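Local coordinates for protein PadR family transcriptional regulator (Listeria monocytogenes, PDB 6ABQ) that probably binds DNA as a dimeric PadR-type winged helix-turn-helix transcription factor whose activity is thought to respond to a bound ligand, at residues 36-39 / 40-43; 54-57 / 58-61. One frame throughout, in Å; residues are numbered along the deposited sequence.

Contact 1: 36-39 / 40-43; sequences ITKY and LNDL
Leu40 sits between two side chains of the preceding turn, with one methyl for each. Its CD1 meets CG2 of Ile36 at 3.9 Å, the two side chains running side by side in the same direction, while its CD2 reaches the ring of Tyr39, 4.1 Å from CD2 of that residue. Two torsions set this fork: CG stands anti to the carbonyl carbon of Leu40 (chi1 -63°), beside its backbone N, and chi2 turns CD1 toward Ile36 and CD2 toward the ring. Tyr39 has the other common helical conformation, with CG opposite its own N (chi1 165°), which swings the ring outward past Leu40, obliquely to its CD2; Leu43 CD2 is only loosely approached, 4.5 Å from Tyr39 CE2. The helix 33-42 that holds these residues belongs to the winged helix-turn-helix domain of the PadR family, and it packs against both helix 17-27 and helix 50-62: Leu40 leans on Met21 and Ile22, Ile36 on Ile22, Val53 and Leu57. Tyr39 and Leu43 also touch Ala114 and Val109, respectively, of the second subunit. On another side of the helix, Asn41 lies alongside Thr37, its OD1 3.8 Å from Thr37 CG2, and Lys38, bent at every torsion beyond CB, curls its CE to 3.6 Å from the same OD1. The side-chain nitrogen ND2 of Asn41 hydrogen-bonds to the carbonyl oxygens of Phe45 and Ile48 and so ties the end of the helix to the chain that follows, while Thr37 OG1 bonds back to Gly33 O. Beneath the side chains run four i to i+4 bonds, from Asp42 N to Lys38 O at 2.9 Å among them; the final one, Leu43 N to Tyr39 O, is more bent, with an N-H...O angle of 145°.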
loop_
_atom_site.group_PDB
_atom_site.type_symbol
_atom_site.label_atom_id
_atom_site.label_comp_id
_atom_site.label_asym_id
_atom_site.label_seq_id
_atom_site.Cartn_x
_atom_site.Cartn_y
_atom_site.Cartn_z
ATOM N N ILE B 36 10.172 -11.456 -12.647
ATOM C CA ILE B 36 9.192 -10.898 -11.702
ATOM C C ILE B 36 9.003 -9.391 -11.918
ATOM O O ILE B 36 7.862 -8.925 -11.974
ATOM C CB ILE B 36 9.573 -11.192 -10.226
ATOM C CG1 ILE B 36 9.538 -12.702 -9.949
ATOM C CG2 ILE B 36 8.650 -10.448 -9.252
ATOM C CD1 ILE B 36 10.415 -13.159 -8.792
ATOM N N THR B 37 10.115 -8.650 -12.042
ATOM C CA THR B 37 10.104 -7.200 -12.277
ATOM C C THR B 37 9.318 -6.870 -13.544
ATOM O O THR B 37 8.427 -6.019 -13.512
ATOM C CB THR B 37 11.534 -6.604 -12.396
ATOM O OG1 THR B 37 12.338 -7.034 -11.298
ATOM C CG2 THR B 37 11.499 -5.081 -12.418
ATOM N N LYS B 38 9.644 -7.561 -14.637
ATOM C CA LYS B 38 8.989 -7.344 -15.937
ATOM C C LYS B 38 7.502 -7.697 -15.899
ATOM O O LYS B 38 6.689 -6.982 -16.484
ATOM C CB LYS B 38 9.710 -8.093 -17.065
ATOM C CG LYS B 38 11.186 -7.726 -17.245
ATOM C CD LYS B 38 11.409 -6.468 -18.089
ATOM C CE LYS B 38 11.701 -5.251 -17.221
ATOM N NZ LYS B 38 13.118 -4.806 -17.366
ATOM N N TYR B 39 7.160 -8.778 -15.190
ATOM C CA TYR B 39 5.767 -9.148 -14.925
ATOM C C TYR B 39 4.991 -8.005 -14.240
ATOM O O TYR B 39 3.874 -7.689 -14.644
ATOM C CB TYR B 39 5.671 -10.458 -14.105
ATOM C CG TYR B 39 4.296 -10.685 -13.511
ATOM C CD1 TYR B 39 3.230 -11.153 -14.299
ATOM C CD2 TYR B 39 4.047 -10.395 -12.163
ATOM C CE1 TYR B 39 1.957 -11.328 -13.751
ATOM C CE2 TYR B 39 2.786 -10.572 -11.605
ATOM C CZ TYR B 39 1.744 -11.032 -12.393
ATOM O OH TYR B 39 0.498 -11.197 -11.814
ATOM N N LEU B 40 5.591 -7.408 -13.209
ATOM C CA LEU B 40 4.979 -6.293 -12.481
ATOM C C LEU B 40 4.884 -5.012 -13.323
ATOM O O LEU B 40 3.883 -4.302 -13.236
ATOM C CB LEU B 40 5.698 -6.030 -11.145
ATOM C CG LEU B 40 5.649 -7.168 -10.116
ATOM C CD1 LEU B 40 6.740 -7.006 -9.064
ATOM C CD2 LEU B 40 4.271 -7.285 -9.473
ATOM N N ASN B 41 5.909 -4.745 -14.143
ATOM C CA ASN B 41 5.916 -3.584 -15.056
ATOM C C ASN B 41 4.822 -3.665 -16.120
ATOM O O ASN B 41 4.127 -2.679 -16.370
ATOM C CB ASN B 41 7.280 -3.399 -15.739
ATOM C CG ASN B 41 8.411 -3.042 -14.770
ATOM O OD1 ASN B 41 9.576 -3.173 -15.128
ATOM N ND2 ASN B 41 8.082 -2.589 -13.560
ATOM N N ASP B 42 4.678 -4.849 -16.720
ATOM C CA ASP B 42 3.673 -5.122 -17.753
ATOM C C ASP B 42 2.252 -5.118 -17.213
ATOM O O ASP B 42 1.313 -4.788 -17.936
ATOM C CB ASP B 42 3.970 -6.452 -18.461
ATOM C CG ASP B 42 5.174 -6.369 -19.404
ATOM O OD1 ASP B 42 5.620 -5.243 -19.745
ATOM O OD2 ASP B 42 5.673 -7.442 -19.815
ATOM N N LEU B 43 2.109 -5.481 -15.942
ATOM C CA LEU B 43 0.848 -5.375 -15.210
ATOM C C LEU B 43 0.387 -3.918 -15.065
ATOM O O LEU B 43 -0.792 -3.656 -14.859
ATOM C CB LEU B 43 1.020 -6.020 -13.830
ATOM C CG LEU B 43 -0.127 -6.201 -12.834
ATOM C CD1 LEU B 43 -1.210 -7.092 -13.420
ATOM C CD2 LEU B 43 0.426 -6.798 -11.551
#

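Contact 2: 54-57 / 58-61; sequences YTIL and VRLE
Four successive backbone hydrogen bonds join 54-57 to 58-61, each from an amide to the carbonyl four residues earlier. Leu60 N to Ile56 O is the shortest at 2.8 Å, and the four N-H...O angles stay within 156-159°, as in a regular alpha-helix. Val58 N donates to Tyr54 O and Arg59 N to Thr55 O, both at 3.0 Å. The polar side-chain ends look to other partners: Arg59 NH2 forms a salt bridge with Glu19 of helix 17-27, and Glu61 OE2 is hydrogen-bonded to the hydroxyl of Tyr82. Arg59 leaves the helix with CG anti to its backbone N (chi1 -175°) and bends at chi3, running beside Ile56 so that CG2 of Ile56 lies over one face of the guanidinium, 4.0 Å from NH2. CG1 of Ile56 keeps the same 4.0 Å from NH1, giving the flat cation an aliphatic support while Glu19 pairs with it at NH2 and probably offsets its charge. Helix 50-62 occupies the position of the recognition helix in the winged helix-turn-helix fold, consistent with an exposed side carrying Tyr54, Thr55 and Val58 and a buried side of Ile56, Leu57 and Leu60. Within that buried side the contacts are loose: Leu57 CD2 and Leu60 CD1 are 4.3 Å apart. Leu60 sets CG beside its own backbone N, which brings that atom to 3.2 Å from Ile56 O. Further out, Ile56 rests on Ile22, Leu57 on Ile26, and Leu60 on Leu23 and on Val66 at the start of the wing.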
loop_
_atom_site.group_PDB
_atom_site.type_symbol
_atom_site.label_atom_id
_atom_site.label_comp_id
_atom_site.label_asym_id
_atom_site.label_seq_id
_atom_site.Cartn_x
_atom_site.Cartn_y
_atom_site.Cartn_z
ATOM N N TYR B 54 14.811 -7.588 -5.897
ATOM C CA TYR B 54 15.849 -8.344 -5.190
ATOM C C TYR B 54 15.775 -8.221 -3.667
ATOM O O TYR B 54 15.884 -9.236 -2.971
ATOM C CB TYR B 54 17.254 -7.991 -5.702
ATOM C CG TYR B 54 17.546 -8.505 -7.106
ATOM C CD1 TYR B 54 17.213 -9.817 -7.477
ATOM C CD2 TYR B 54 18.165 -7.683 -8.061
ATOM C CE1 TYR B 54 17.475 -10.290 -8.756
ATOM C CE2 TYR B 54 18.440 -8.152 -9.338
ATOM C CZ TYR B 54 18.092 -9.452 -9.677
ATOM O OH TYR B 54 18.348 -9.923 -10.936
ATOM N N THR B 55 15.562 -6.996 -3.165
ATOM C CA THR B 55 15.402 -6.743 -1.716
ATOM C C THR B 55 14.197 -7.502 -1.136
ATOM O O THR B 55 14.277 -8.062 -0.045
ATOM C CB THR B 55 15.278 -5.234 -1.353
ATOM O OG1 THR B 55 13.971 -4.748 -1.683
ATOM C CG2 THR B 55 16.338 -4.376 -2.040
ATOM N N ILE B 56 13.095 -7.519 -1.886
ATOM C CA ILE B 56 11.864 -8.201 -1.471
ATOM C C ILE B 56 12.054 -9.723 -1.479
ATOM O O ILE B 56 11.600 -10.411 -0.555
ATOM C CB ILE B 56 10.625 -7.757 -2.295
ATOM C CG1 ILE B 56 10.377 -6.247 -2.091
ATOM C CG2 ILE B 56 9.390 -8.562 -1.886
ATOM C CD1 ILE B 56 9.493 -5.583 -3.136
ATOM N N LEU B 57 12.736 -10.232 -2.503
ATOM C CA LEU B 57 13.130 -11.641 -2.551
ATOM C C LEU B 57 13.988 -12.056 -1.345
ATOM O O LEU B 57 13.776 -13.128 -0.777
ATOM C CB LEU B 57 13.827 -11.977 -3.878
ATOM C CG LEU B 57 12.977 -11.970 -5.167
ATOM C CD1 LEU B 57 13.858 -12.159 -6.388
ATOM C CD2 LEU B 57 11.848 -12.997 -5.150
ATOM N N VAL B 58 14.933 -11.198 -0.957
ATOM C CA VAL B 58 15.754 -11.406 0.252
ATOM C C VAL B 58 14.860 -11.476 1.506
ATOM O O VAL B 58 15.029 -12.368 2.342
ATOM C CB VAL B 58 16.879 -10.341 0.386
ATOM C CG1 VAL B 58 17.495 -10.325 1.784
ATOM C CG2 VAL B 58 17.964 -10.585 -0.659
ATOM N N ARG B 59 13.898 -10.556 1.595
ATOM C CA ARG B 59 12.931 -10.527 2.696
ATOM C C ARG B 59 12.101 -11.817 2.764
ATOM O O ARG B 59 11.907 -12.375 3.851
ATOM C CB ARG B 59 12.028 -9.292 2.611
ATOM C CG ARG B 59 11.082 -9.154 3.795
ATOM C CD ARG B 59 10.432 -7.785 3.841
ATOM N NE ARG B 59 9.236 -7.697 3.002
ATOM C CZ ARG B 59 9.012 -6.768 2.068
ATOM N NH1 ARG B 59 9.901 -5.819 1.812
ATOM N NH2 ARG B 59 7.874 -6.794 1.385
ATOM N N LEU B 60 11.639 -12.273 1.596
ATOM C CA LEU B 60 10.877 -13.520 1.459
ATOM C C LEU B 60 11.630 -14.765 1.918
ATOM O O LEU B 60 11.032 -15.641 2.553
ATOM C CB LEU B 60 10.376 -13.703 0.026
ATOM C CG LEU B 60 9.323 -12.722 -0.494
ATOM C CD1 LEU B 60 8.991 -13.055 -1.942
ATOM C CD2 LEU B 60 8.082 -12.725 0.377
ATOM N N GLU B 61 12.923 -14.835 1.596
ATOM C CA GLU B 61 13.809 -15.900 2.091
ATOM C C GLU B 61 13.855 -15.905 3.614
ATOM O O GLU B 61 13.682 -16.951 4.235
ATOM C CB GLU B 61 15.241 -15.720 1.576
ATOM C CG GLU B 61 15.449 -15.997 0.098
ATOM C CD GLU B 61 16.875 -15.737 -0.345
ATOM O OE1 GLU B 61 17.747 -15.453 0.497
ATOM O OE2 GLU B 61 17.134 -15.819 -1.552
#

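How the contacts relate
Contacts 1 and 2 lie on the two consecutive helices of the helix-turn-helix, 33-42 and 50-62, with centres about 16 Å apart. They meet in the core, where Ile36 CD1 packs 3.9 Å from Leu57 CD2, and both rest on helix 17-27, notably on Ile22. Buried aliphatic residues line the inner side of each, while the outer side is mixed; contact 1 has four buried and two exposed residues, contact 2 three and four, so contact 2 is the more superficial. In 36-43 an asparagine amide secures the following loop and Tyr39 and Leu43 pack against the second subunit, whereas 54-61 touches no other protein chain of the assembly and uses charged ends to reach helix 17-27 and strand 78-84.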